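Local coordinates for beta-mannosidase (Trichoderma harzianum, PDB 4CVU), which probably hydrolyses terminal beta-linked mannose residues from the non-reducing ends of mannosides, as a glycoside hydrolase of family 2, at residues 534-544 with 554-562; 367-375 with 587-595. All coordinates share one frame; numbering follows the deposited sequence.

Contact 1: residues 534-544 with 554-562; sequences YSPCSANNGWL and IVERYYNTT. With NAG (2-acetamido-2-deoxy-beta-D-glucopyranose), chain D; NAG (2-acetamido-2-deoxy-beta-D-glucopyranose), chain F.
E556 folds back on itself at chi2 (-71°), turning its carboxylate toward P536 and N540, and R557 kinks at chi3 (-80°), laying its guanidinium group against L544. Both belong to the returning arm of an irregular beta hairpin, built into the long loop that follows strand 534-535 of the (beta/alpha)8 barrel expected of a family 2 catalytic domain. W543 and E556 form an antiparallel non-hydrogen-bonded pair. It is flanked by two backbone bonds, L544 N to V555 O (2.7 Å) and R557 N to G542 O (2.9 Å). Glycine suits position 542, where the backbone angles would press a CB against the preceding carbonyl.

The E556 carboxylate touches the proline ring, CD lying 3.6 Å from P536 CG. One water donates to both E556 OE2 and N540 OD1, joining two acceptors. The same OD1 also takes the N-H of G542 on a lone pair, closing an Asx turn, while N540 ND2 donates to S535 OG in its amide plane; an asparagine can serve both sides at once.

L544 CD2 sits over the centre of one guanidinium face, 3.3 Å from R557 CZ. Round its edge the group donates to oxygens: NH1 and NH2 both to O6 of the chain F NAG, NH1 also to N560 O, NH2 to N357, and NE to N371. Beyond it, N541 ND2 reaches Y558 O at 2.9 Å, from above the carbonyl plane, at the type II' turn R557-N560. This turn carries a glycan: N560 ND2 is bonded to C1 of the chain D NAG at 1.5 Å, and its remaining N-H points to R557 O at 2.8 Å, on the opposite face of that carbonyl from N560 N.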
loop_
_atom_site.group_PDB
_atom_site.type_symbol
_atom_site.label_atom_id
_atom_site.label_comp_id
_atom_site.label_asym_id
_atom_site.label_seq_id
_atom_site.Cartn_x
_atom_site.Cartn_y
_atom_site.Cartn_z
ATOM N N TYR A 534 8.771 26.603 -37.875
ATOM C CA TYR A 534 9.552 26.754 -36.677
ATOM C C TYR A 534 9.155 27.971 -35.921
ATOM O O TYR A 534 8.706 28.980 -36.489
ATOM C CB TYR A 534 11.059 26.857 -36.998
ATOM C CG TYR A 534 11.971 26.945 -35.777
ATOM C CD1 TYR A 534 12.226 25.825 -34.995
ATOM C CD2 TYR A 534 12.591 28.143 -35.429
ATOM C CE1 TYR A 534 13.043 25.892 -33.881
ATOM C CE2 TYR A 534 13.435 28.226 -34.322
ATOM C CZ TYR A 534 13.654 27.094 -33.545
ATOM O OH TYR A 534 14.466 27.151 -32.439
ATOM N N SER A 535 9.331 27.875 -34.613
ATOM C CA SER A 535 9.247 29.018 -33.759
ATOM C C SER A 535 10.326 28.847 -32.698
ATOM O O SER A 535 10.546 27.719 -32.214
ATOM C CB SER A 535 7.848 29.094 -33.123
ATOM O OG SER A 535 7.786 30.127 -32.160
ATOM N N PRO A 536 10.999 29.947 -32.342
ATOM C CA PRO A 536 12.077 29.834 -31.379
ATOM C C PRO A 536 11.605 29.479 -29.947
ATOM O O PRO A 536 12.416 29.047 -29.139
ATOM C CB PRO A 536 12.747 31.200 -31.422
ATOM C CG PRO A 536 11.722 32.125 -31.976
ATOM C CD PRO A 536 10.810 31.323 -32.829
ATOM N N CYS A 537 10.310 29.673 -29.643
ATOM C CA CYS A 537 9.746 29.165 -28.375
ATOM C C CYS A 537 8.249 28.979 -28.459
ATOM O O CYS A 537 7.589 29.451 -29.399
ATOM C CB CYS A 537 10.092 30.062 -27.198
ATOM S SG CYS A 537 9.517 31.756 -27.435
ATOM N N SER A 538 7.732 28.286 -27.454
ATOM C CA SER A 538 6.352 27.802 -27.425
ATOM C C SER A 538 5.308 28.890 -27.428
ATOM O O SER A 538 4.173 28.622 -27.793
ATOM C CB SER A 538 6.126 26.977 -26.173
ATOM O OG SER A 538 6.287 27.799 -25.024
ATOM N N ALA A 539 5.662 30.086 -26.969
ATOM C CA ALA A 539 4.747 31.205 -26.938
ATOM C C ALA A 539 5.469 32.503 -27.191
ATOM O O ALA A 539 6.402 32.853 -26.460
ATOM C CB ALA A 539 4.035 31.278 -25.568
ATOM N N ASN A 540 5.029 33.229 -28.205
ATOM C CA ASN A 540 5.627 34.499 -28.547
ATOM C C ASN A 540 4.691 35.350 -29.423
ATOM O O ASN A 540 3.636 34.910 -29.842
ATOM C CB ASN A 540 7.039 34.316 -29.210
ATOM C CG ASN A 540 6.994 33.494 -30.470
ATOM O OD1 ASN A 540 6.516 33.968 -31.490
ATOM N ND2 ASN A 540 7.462 32.212 -30.398
ATOM N N ASN A 541 5.092 36.587 -29.674
ATOM C CA ASN A 541 4.282 37.528 -30.445
ATOM C C ASN A 541 4.496 37.486 -31.960
ATOM O O ASN A 541 4.039 38.384 -32.688
ATOM C CB ASN A 541 4.521 38.949 -29.922
ATOM C CG ASN A 541 3.932 39.149 -28.547
ATOM O OD1 ASN A 541 2.841 38.683 -28.268
ATOM N ND2 ASN A 541 4.654 39.813 -27.683
ATOM N N GLY A 542 5.145 36.424 -32.431
ATOM C CA GLY A 542 5.368 36.231 -33.846
ATOM C C GLY A 542 6.640 36.870 -34.351
ATOM O O GLY A 542 7.401 37.483 -33.570
ATOM N N TRP A 543 6.858 36.721 -35.661
ATOM C CA TRP A 543 8.046 37.257 -36.333
ATOM C C TRP A 543 7.726 38.453 -37.235
ATOM O O TRP A 543 6.641 38.562 -37.806
ATOM C CB TRP A 543 8.740 36.179 -37.160
ATOM C CG TRP A 543 7.889 35.377 -38.089
ATOM C CD1 TRP A 543 7.259 34.195 -37.796
ATOM C CD2 TRP A 543 7.604 35.640 -39.478
ATOM N NE1 TRP A 543 6.603 33.728 -38.896
ATOM C CE2 TRP A 543 6.805 34.586 -39.943
ATOM C CE3 TRP A 543 7.951 36.659 -40.370
ATOM C CZ2 TRP A 543 6.340 34.530 -41.264
ATOM C CZ3 TRP A 543 7.496 36.599 -41.675
ATOM C CH2 TRP A 543 6.695 35.556 -42.109
ATOM N N LEU A 544 8.691 39.350 -37.346
ATOM C CA LEU A 544 8.647 40.463 -38.303
ATOM C C LEU A 544 9.232 40.080 -39.680
ATOM O O LEU A 544 8.744 40.547 -40.705
ATOM C CB LEU A 544 9.427 41.652 -37.741
ATOM C CG LEU A 544 9.049 42.100 -36.319
ATOM C CD1 LEU A 544 10.091 43.048 -35.757
ATOM C CD2 LEU A 544 7.688 42.778 -36.318
ATOM N N ILE A 554 15.430 34.851 -38.083
ATOM C CA ILE A 554 14.057 35.129 -37.675
ATOM C C ILE A 554 14.091 36.373 -36.801
ATOM O O ILE A 554 14.659 36.361 -35.732
ATOM C CB ILE A 554 13.419 33.949 -36.894
ATOM C CG1 ILE A 554 13.497 32.658 -37.723
ATOM C CG2 ILE A 554 11.961 34.283 -36.542
ATOM C CD1 ILE A 554 12.834 31.441 -37.119
ATOM N N VAL A 555 13.522 37.460 -37.287
ATOM C CA VAL A 555 13.518 38.715 -36.541
ATOM C C VAL A 555 12.203 38.713 -35.749
ATOM O O VAL A 555 11.130 38.977 -36.303
ATOM C CB VAL A 555 13.626 39.943 -37.476
ATOM C CG1 VAL A 555 13.522 41.246 -36.706
ATOM C CG2 VAL A 555 14.931 39.905 -38.272
ATOM N N GLU A 556 12.304 38.346 -34.474
ATOM C CA GLU A 556 11.124 38.317 -33.550
ATOM C C GLU A 556 10.535 39.687 -33.294
ATOM O O GLU A 556 11.245 40.665 -33.205
ATOM C CB GLU A 556 11.510 37.684 -32.235
ATOM C CG GLU A 556 11.774 36.182 -32.319
ATOM C CD GLU A 556 10.481 35.430 -32.547
ATOM O OE1 GLU A 556 9.783 35.128 -31.535
ATOM O OE2 GLU A 556 10.132 35.199 -33.721
ATOM N N ARG A 557 9.211 39.744 -33.206
ATOM C CA ARG A 557 8.510 40.961 -32.798
ATOM C C ARG A 557 8.830 41.374 -31.386
ATOM O O ARG A 557 8.976 42.540 -31.089
ATOM C CB ARG A 557 6.985 40.798 -32.904
ATOM C CG ARG A 557 6.265 42.127 -32.822
ATOM C CD ARG A 557 4.806 41.999 -33.132
ATOM N NE ARG A 557 4.570 41.943 -34.545
ATOM C CZ ARG A 557 4.513 43.011 -35.326
ATOM N NH1 ARG A 557 4.716 44.189 -34.814
ATOM N NH2 ARG A 557 4.281 42.898 -36.611
ATOM N N TYR A 558 8.920 40.388 -30.512
ATOM C CA TYR A 558 9.066 40.650 -29.091
ATOM C C TYR A 558 7.953 41.624 -28.655
ATOM O O TYR A 558 6.805 41.350 -28.831
ATOM C CB TYR A 558 10.467 41.171 -28.725
ATOM C CG TYR A 558 11.606 40.273 -29.034
ATOM C CD1 TYR A 558 11.762 39.105 -28.360
ATOM C CD2 TYR A 558 12.545 40.596 -29.982
ATOM C CE1 TYR A 558 12.797 38.269 -28.614
ATOM C CE2 TYR A 558 13.595 39.749 -30.267
ATOM C CZ TYR A 558 13.709 38.586 -29.548
ATOM O OH TYR A 558 14.690 37.723 -29.777
ATOM N N TYR A 559 8.332 42.766 -28.118
ATOM C CA TYR A 559 7.407 43.700 -27.499
ATOM C C TYR A 559 7.231 44.972 -28.360
ATOM O O TYR A 559 6.805 46.000 -27.870
ATOM C CB TYR A 559 7.768 43.901 -25.993
ATOM C CG TYR A 559 8.352 42.576 -25.432
ATOM C CD1 TYR A 559 7.724 41.334 -25.718
ATOM C CD2 TYR A 559 9.564 42.527 -24.790
ATOM C CE1 TYR A 559 8.269 40.111 -25.323
ATOM C CE2 TYR A 559 10.122 41.303 -24.396
ATOM C CZ TYR A 559 9.478 40.093 -24.655
ATOM O OH TYR A 559 10.045 38.907 -24.245
ATOM N N ASN A 560 7.551 44.859 -29.643
ATOM C CA ASN A 560 7.299 45.919 -30.628
ATOM C C ASN A 560 5.856 45.826 -31.058
ATOM O O ASN A 560 5.569 45.385 -32.167
ATOM C CB ASN A 560 8.183 45.780 -31.869
ATOM C CG ASN A 560 9.656 46.005 -31.581
ATOM O OD1 ASN A 560 10.089 47.131 -31.360
ATOM N ND2 ASN A 560 10.432 44.918 -31.594
ATOM N N THR A 561 4.955 46.240 -30.173
ATOM C CA THR A 561 3.527 46.032 -30.377
ATOM C C THR A 561 2.764 47.338 -30.506
ATOM O O THR A 561 3.282 48.425 -30.195
ATOM C CB THR A 561 2.925 45.212 -29.236
ATOM O OG1 THR A 561 3.156 45.882 -28.008
ATOM C CG2 THR A 561 3.544 43.820 -29.190
ATOM N N THR A 562 1.532 47.220 -30.986
ATOM C CA THR A 562 0.650 48.363 -31.123
ATOM C C THR A 562 -0.586 48.107 -30.267
ATOM O O THR A 562 -1.081 46.961 -30.196
ATOM C CB THR A 562 0.232 48.564 -32.588
ATOM O OG1 THR A 562 1.398 48.730 -33.406
ATOM C CG2 THR A 562 -0.659 49.787 -32.724
HETATM C C1 NAG D . 11.879 44.891 -31.385
HETATM C C2 NAG D . 12.614 44.778 -30.052
HETATM C C3 NAG D . 14.132 44.809 -30.205
HETATM C C4 NAG D . 14.568 43.807 -31.267
HETATM C C5 NAG D . 13.779 44.030 -32.551
HETATM C C6 NAG D . 14.078 42.974 -33.604
HETATM C C7 NAG D . 11.234 45.632 -28.222
HETATM C C8 NAG D . 10.830 46.848 -27.434
HETATM N N2 NAG D . 12.141 45.838 -29.187
HETATM O O3 NAG D . 14.695 44.517 -28.936
HETATM O O4 NAG D . 15.940 43.920 -31.576
HETATM O O5 NAG D . 12.405 43.913 -32.275
HETATM O O6 NAG D . 13.908 41.693 -33.071
HETATM O O7 NAG D . 10.745 44.519 -27.956
HETATM C C1 NAG F . 5.187 43.015 -40.296
HETATM C C2 NAG F . 6.203 43.382 -41.396
HETATM C C3 NAG F . 7.270 44.327 -40.887
HETATM C C4 NAG F . 6.628 45.509 -40.212
HETATM C C5 NAG F . 5.687 45.014 -39.112
HETATM C C6 NAG F . 4.936 46.163 -38.439
HETATM C C7 NAG F . 6.352 41.585 -43.063
HETATM C C8 NAG F . 7.052 40.342 -43.565
HETATM N N2 NAG F . 6.823 42.191 -41.965
HETATM O O3 NAG F . 7.983 44.760 -42.016
HETATM O O4 NAG F . 7.627 46.333 -39.673
HETATM O O5 NAG F . 4.727 44.200 -39.713
HETATM O O6 NAG F . 4.283 45.652 -37.299
HETATM O O7 NAG F . 5.372 42.010 -43.660
HETATM O O HOH W 1 7.884 33.493 -34.091
HETATM O O HOH W 2 8.117 37.760 -30.906
#

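Contact 2: residues 367-375 with 587-595; sequences ITPGNNWHF and PVGRFANEF
R590 and the backbone carbonyls of 367-375 supply the polar half of this contact. Both terminal nitrogens of the guanidinium converge end-on on T368 O, NH2 at 2.7 Å and NH1 at 3.0 Å, approaching from the same face of the carbonyl. NE adds a weak bond to N371 O at 3.1 Å. The chain is bent at chi2 (-72°) and extended beyond, which carries the head into the curve of the loop. NH2 also donates to I566 O and NH1 to E698 O, making arginine, with its several donors fanned in one plane, an apt choice for a buried place lined by main-chain oxygens. A leucine here has no such donors, so T368 O would probably be left without its paired grip, and the carbonyls of I566 and E698 each short of a partner. G370 suits the bend, because a CB would collide with R590 NH2 as well as with the preceding carbonyl.

Van der Waals contacts add to this. The I367 methyl CG2 lies 3.6 Å from R590 NH1. W373 CB lies 3.9 Å from R590 CB.

Aromatic packing makes up the rest. F591 inserts beside W373 and F375 to form a cluster. Its CB lies 3.6 Å from W373 CD1; the two side chains run at about a right angle, and the F591 ring is inclined 53° to the five-membered ring of W373, an oblique pair. Further out, F591 CE2 meets the edge of the F375 ring at CD1, 3.9 Å away; this pair too is oblique.

W373 and H374 form a classic beta bulge opposite S354 of strand 351-354, where the loop enters strand 374-377. In the other segment, F591 leads into the weakly bonded strand 592-595 and packs on L704 of strand 702-705, while A592 touches strand 570-572 and Y690 of helix 664-692.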
loop_
_atom_site.group_PDB
_atom_site.type_symbol
_atom_site.label_atom_id
_atom_site.label_comp_id
_atom_site.label_asym_id
_atom_site.label_seq_id
_atom_site.Cartn_x
_atom_site.Cartn_y
_atom_site.Cartn_z
ATOM N N ILE A 367 -10.573 40.823 -39.444
ATOM C CA ILE A 367 -9.696 40.251 -38.428
ATOM C C ILE A 367 -8.794 41.323 -37.826
ATOM O O ILE A 367 -8.132 42.059 -38.542
ATOM C CB ILE A 367 -8.834 39.108 -39.012
ATOM C CG1 ILE A 367 -9.746 37.998 -39.532
ATOM C CG2 ILE A 367 -7.905 38.539 -37.953
ATOM C CD1 ILE A 367 -9.037 36.886 -40.279
ATOM N N THR A 368 -8.770 41.403 -36.506
ATOM C CA THR A 368 -7.812 42.241 -35.794
ATOM C C THR A 368 -6.354 42.052 -36.250
ATOM O O THR A 368 -5.866 40.910 -36.354
ATOM C CB THR A 368 -7.880 42.003 -34.299
ATOM O OG1 THR A 368 -9.248 42.019 -33.883
ATOM C CG2 THR A 368 -7.084 43.070 -33.527
ATOM N N PRO A 369 -5.654 43.176 -36.491
ATOM C CA PRO A 369 -4.246 43.207 -36.912
ATOM C C PRO A 369 -3.339 42.687 -35.818
ATOM O O PRO A 369 -3.751 42.582 -34.662
ATOM C CB PRO A 369 -3.949 44.704 -37.142
ATOM C CG PRO A 369 -5.258 45.358 -37.221
ATOM C CD PRO A 369 -6.201 44.547 -36.376
ATOM N N GLY A 370 -2.119 42.365 -36.213
ATOM C CA GLY A 370 -1.149 41.746 -35.347
ATOM C C GLY A 370 -0.428 40.629 -36.071
ATOM O O GLY A 370 0.021 40.783 -37.210
ATOM N N ASN A 371 -0.303 39.499 -35.376
ATOM C CA ASN A 371 0.354 38.343 -35.949
ATOM C C ASN A 371 -0.501 37.093 -35.764
ATOM O O ASN A 371 -1.147 36.912 -34.760
ATOM C CB ASN A 371 1.687 38.112 -35.263
ATOM C CG ASN A 371 2.794 38.926 -35.846
ATOM O OD1 ASN A 371 2.841 40.135 -35.671
ATOM N ND2 ASN A 371 3.713 38.252 -36.558
ATOM N N ASN A 372 -0.423 36.224 -36.726
ATOM C CA ASN A 372 -1.169 35.025 -36.714
ATOM C C ASN A 372 -0.560 34.146 -35.680
ATOM O O ASN A 372 0.547 34.413 -35.220
ATOM C CB ASN A 372 -0.998 34.333 -38.049
ATOM C CG ASN A 372 -1.824 34.952 -39.124
ATOM O OD1 ASN A 372 -2.989 34.654 -39.267
ATOM N ND2 ASN A 372 -1.208 35.786 -39.899
ATOM N N TRP A 373 -1.286 33.112 -35.316
ATOM C CA TRP A 373 -0.751 31.907 -34.665
ATOM C C TRP A 373 -1.754 30.808 -34.954
ATOM O O TRP A 373 -2.657 30.626 -34.201
ATOM C CB TRP A 373 -0.551 32.098 -33.155
ATOM C CG TRP A 373 0.197 31.020 -32.494
ATOM C CD1 TRP A 373 -0.192 29.733 -32.302
ATOM C CD2 TRP A 373 1.525 31.120 -31.943
ATOM N NE1 TRP A 373 0.797 29.034 -31.654
ATOM C CE2 TRP A 373 1.867 29.856 -31.435
ATOM C CE3 TRP A 373 2.442 32.140 -31.850
ATOM C CZ2 TRP A 373 3.081 29.594 -30.857
ATOM C CZ3 TRP A 373 3.674 31.891 -31.288
ATOM C CH2 TRP A 373 3.983 30.600 -30.774
ATOM N N HIS A 374 -1.586 30.116 -36.067
ATOM C CA HIS A 374 -2.451 29.026 -36.450
ATOM C C HIS A 374 -1.777 28.007 -37.367
ATOM O O HIS A 374 -0.699 28.207 -37.836
ATOM C CB HIS A 374 -3.781 29.509 -37.046
ATOM C CG HIS A 374 -3.670 30.089 -38.415
ATOM N ND1 HIS A 374 -3.478 31.432 -38.641
ATOM C CD2 HIS A 374 -3.735 29.509 -39.631
ATOM C CE1 HIS A 374 -3.427 31.650 -39.932
ATOM N NE2 HIS A 374 -3.579 30.501 -40.555
ATOM N N PHE A 375 -2.487 26.922 -37.613
ATOM C CA PHE A 375 -2.006 25.850 -38.429
ATOM C C PHE A 375 -2.857 25.716 -39.702
ATOM O O PHE A 375 -4.046 26.011 -39.671
ATOM C CB PHE A 375 -2.041 24.566 -37.618
ATOM C CG PHE A 375 -0.981 24.478 -36.557
ATOM C CD1 PHE A 375 -1.182 25.010 -35.292
ATOM C CD2 PHE A 375 0.226 23.831 -36.820
ATOM C CE1 PHE A 375 -0.205 24.896 -34.341
ATOM C CE2 PHE A 375 1.196 23.710 -35.856
ATOM C CZ PHE A 375 0.996 24.255 -34.634
ATOM N N PRO A 587 -8.013 35.183 -21.550
ATOM C CA PRO A 587 -7.185 35.952 -22.509
ATOM C C PRO A 587 -7.782 35.944 -23.917
ATOM O O PRO A 587 -8.281 34.905 -24.354
ATOM C CB PRO A 587 -5.851 35.210 -22.486
ATOM C CG PRO A 587 -6.198 33.819 -22.090
ATOM C CD PRO A 587 -7.347 33.939 -21.122
ATOM N N VAL A 588 -7.774 37.093 -24.596
ATOM C CA VAL A 588 -8.180 37.195 -26.005
ATOM C C VAL A 588 -6.972 37.000 -26.934
ATOM O O VAL A 588 -6.192 37.909 -27.105
ATOM C CB VAL A 588 -8.895 38.551 -26.287
ATOM C CG1 VAL A 588 -9.234 38.688 -27.752
ATOM C CG2 VAL A 588 -10.215 38.638 -25.485
ATOM N N GLY A 589 -6.799 35.797 -27.499
ATOM C CA GLY A 589 -5.672 35.494 -28.382
ATOM C C GLY A 589 -6.011 34.728 -29.650
ATOM O O GLY A 589 -7.180 34.495 -29.951
ATOM N N ARG A 590 -4.994 34.330 -30.391
ATOM C CA ARG A 590 -5.165 33.640 -31.673
ATOM C C ARG A 590 -5.235 32.091 -31.504
ATOM O O ARG A 590 -5.627 31.344 -32.420
ATOM C CB ARG A 590 -3.967 33.955 -32.575
ATOM C CG ARG A 590 -3.638 35.428 -32.809
ATOM C CD ARG A 590 -4.635 36.155 -33.710
ATOM N NE ARG A 590 -4.118 37.501 -33.978
ATOM C CZ ARG A 590 -4.805 38.520 -34.488
ATOM N NH1 ARG A 590 -6.089 38.393 -34.827
ATOM N NH2 ARG A 590 -4.187 39.690 -34.660
ATOM N N PHE A 591 -4.855 31.619 -30.328
ATOM C CA PHE A 591 -4.684 30.159 -30.105
ATOM C C PHE A 591 -4.362 30.006 -28.645
ATOM O O PHE A 591 -3.570 30.785 -28.107
ATOM C CB PHE A 591 -3.485 29.665 -30.947
ATOM C CG PHE A 591 -3.344 28.149 -31.038
ATOM C CD1 PHE A 591 -2.879 27.412 -29.973
ATOM C CD2 PHE A 591 -3.612 27.485 -32.241
ATOM C CE1 PHE A 591 -2.730 26.031 -30.075
ATOM C CE2 PHE A 591 -3.466 26.108 -32.349
ATOM C CZ PHE A 591 -3.016 25.389 -31.260
ATOM N N ALA A 592 -4.925 28.985 -27.992
ATOM C CA ALA A 592 -4.707 28.799 -26.580
ATOM C C ALA A 592 -3.934 27.499 -26.457
ATOM O O ALA A 592 -4.495 26.449 -26.700
ATOM C CB ALA A 592 -6.044 28.700 -25.866
ATOM N N ASN A 593 -2.638 27.588 -26.172
ATOM C CA ASN A 593 -1.767 26.416 -26.168
ATOM C C ASN A 593 -1.583 25.760 -24.808
ATOM O O ASN A 593 -1.041 24.640 -24.726
ATOM C CB ASN A 593 -0.407 26.767 -26.789
ATOM C CG ASN A 593 0.524 27.478 -25.841
ATOM O OD1 ASN A 593 0.119 28.344 -25.102
ATOM N ND2 ASN A 593 1.813 27.139 -25.903
ATOM N N GLU A 594 -2.023 26.480 -23.768
ATOM C CA GLU A 594 -1.916 26.085 -22.341
ATOM C C GLU A 594 -2.972 26.742 -21.481
ATOM O O GLU A 594 -3.115 27.979 -21.471
ATOM C CB GLU A 594 -0.585 26.537 -21.721
ATOM C CG GLU A 594 0.656 25.868 -22.201
ATOM C CD GLU A 594 1.870 26.083 -21.297
ATOM O OE1 GLU A 594 1.699 26.204 -20.071
ATOM O OE2 GLU A 594 3.045 26.031 -21.795
ATOM N N PHE A 595 -3.667 25.929 -20.697
ATOM C CA PHE A 595 -4.576 26.451 -19.658
ATOM C C PHE A 595 -5.034 25.350 -18.732
ATOM O O PHE A 595 -5.217 24.196 -19.158
ATOM C CB PHE A 595 -5.780 27.180 -20.263
ATOM C CG PHE A 595 -6.576 26.346 -21.233
ATOM C CD1 PHE A 595 -6.175 26.223 -22.575
ATOM C CD2 PHE A 595 -7.741 25.706 -20.825
ATOM C CE1 PHE A 595 -6.922 25.461 -23.468
ATOM C CE2 PHE A 595 -8.486 24.936 -21.715
ATOM C CZ PHE A 595 -8.088 24.832 -23.035
#

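Following the chain from the N terminus, residues 367-375 come first, leading through strand 374-377 to strand 380-389. After several further strands and helices, the chain reaches 534-544; contact 1 then closes a short loop with 554-562, nine residues intervening. Only at 587-595 does contact 2 close its much longer loop of 211 residues, so contact 1 is nested within it. Their centres lie about 12 Å apart, and N371 joins them: besides its bond with R557, its ND2 donates to W543 O. W373 also packs on N540. Together they tie the loop after strand 534-535 to the segments entering strands 374-377 and 592-595.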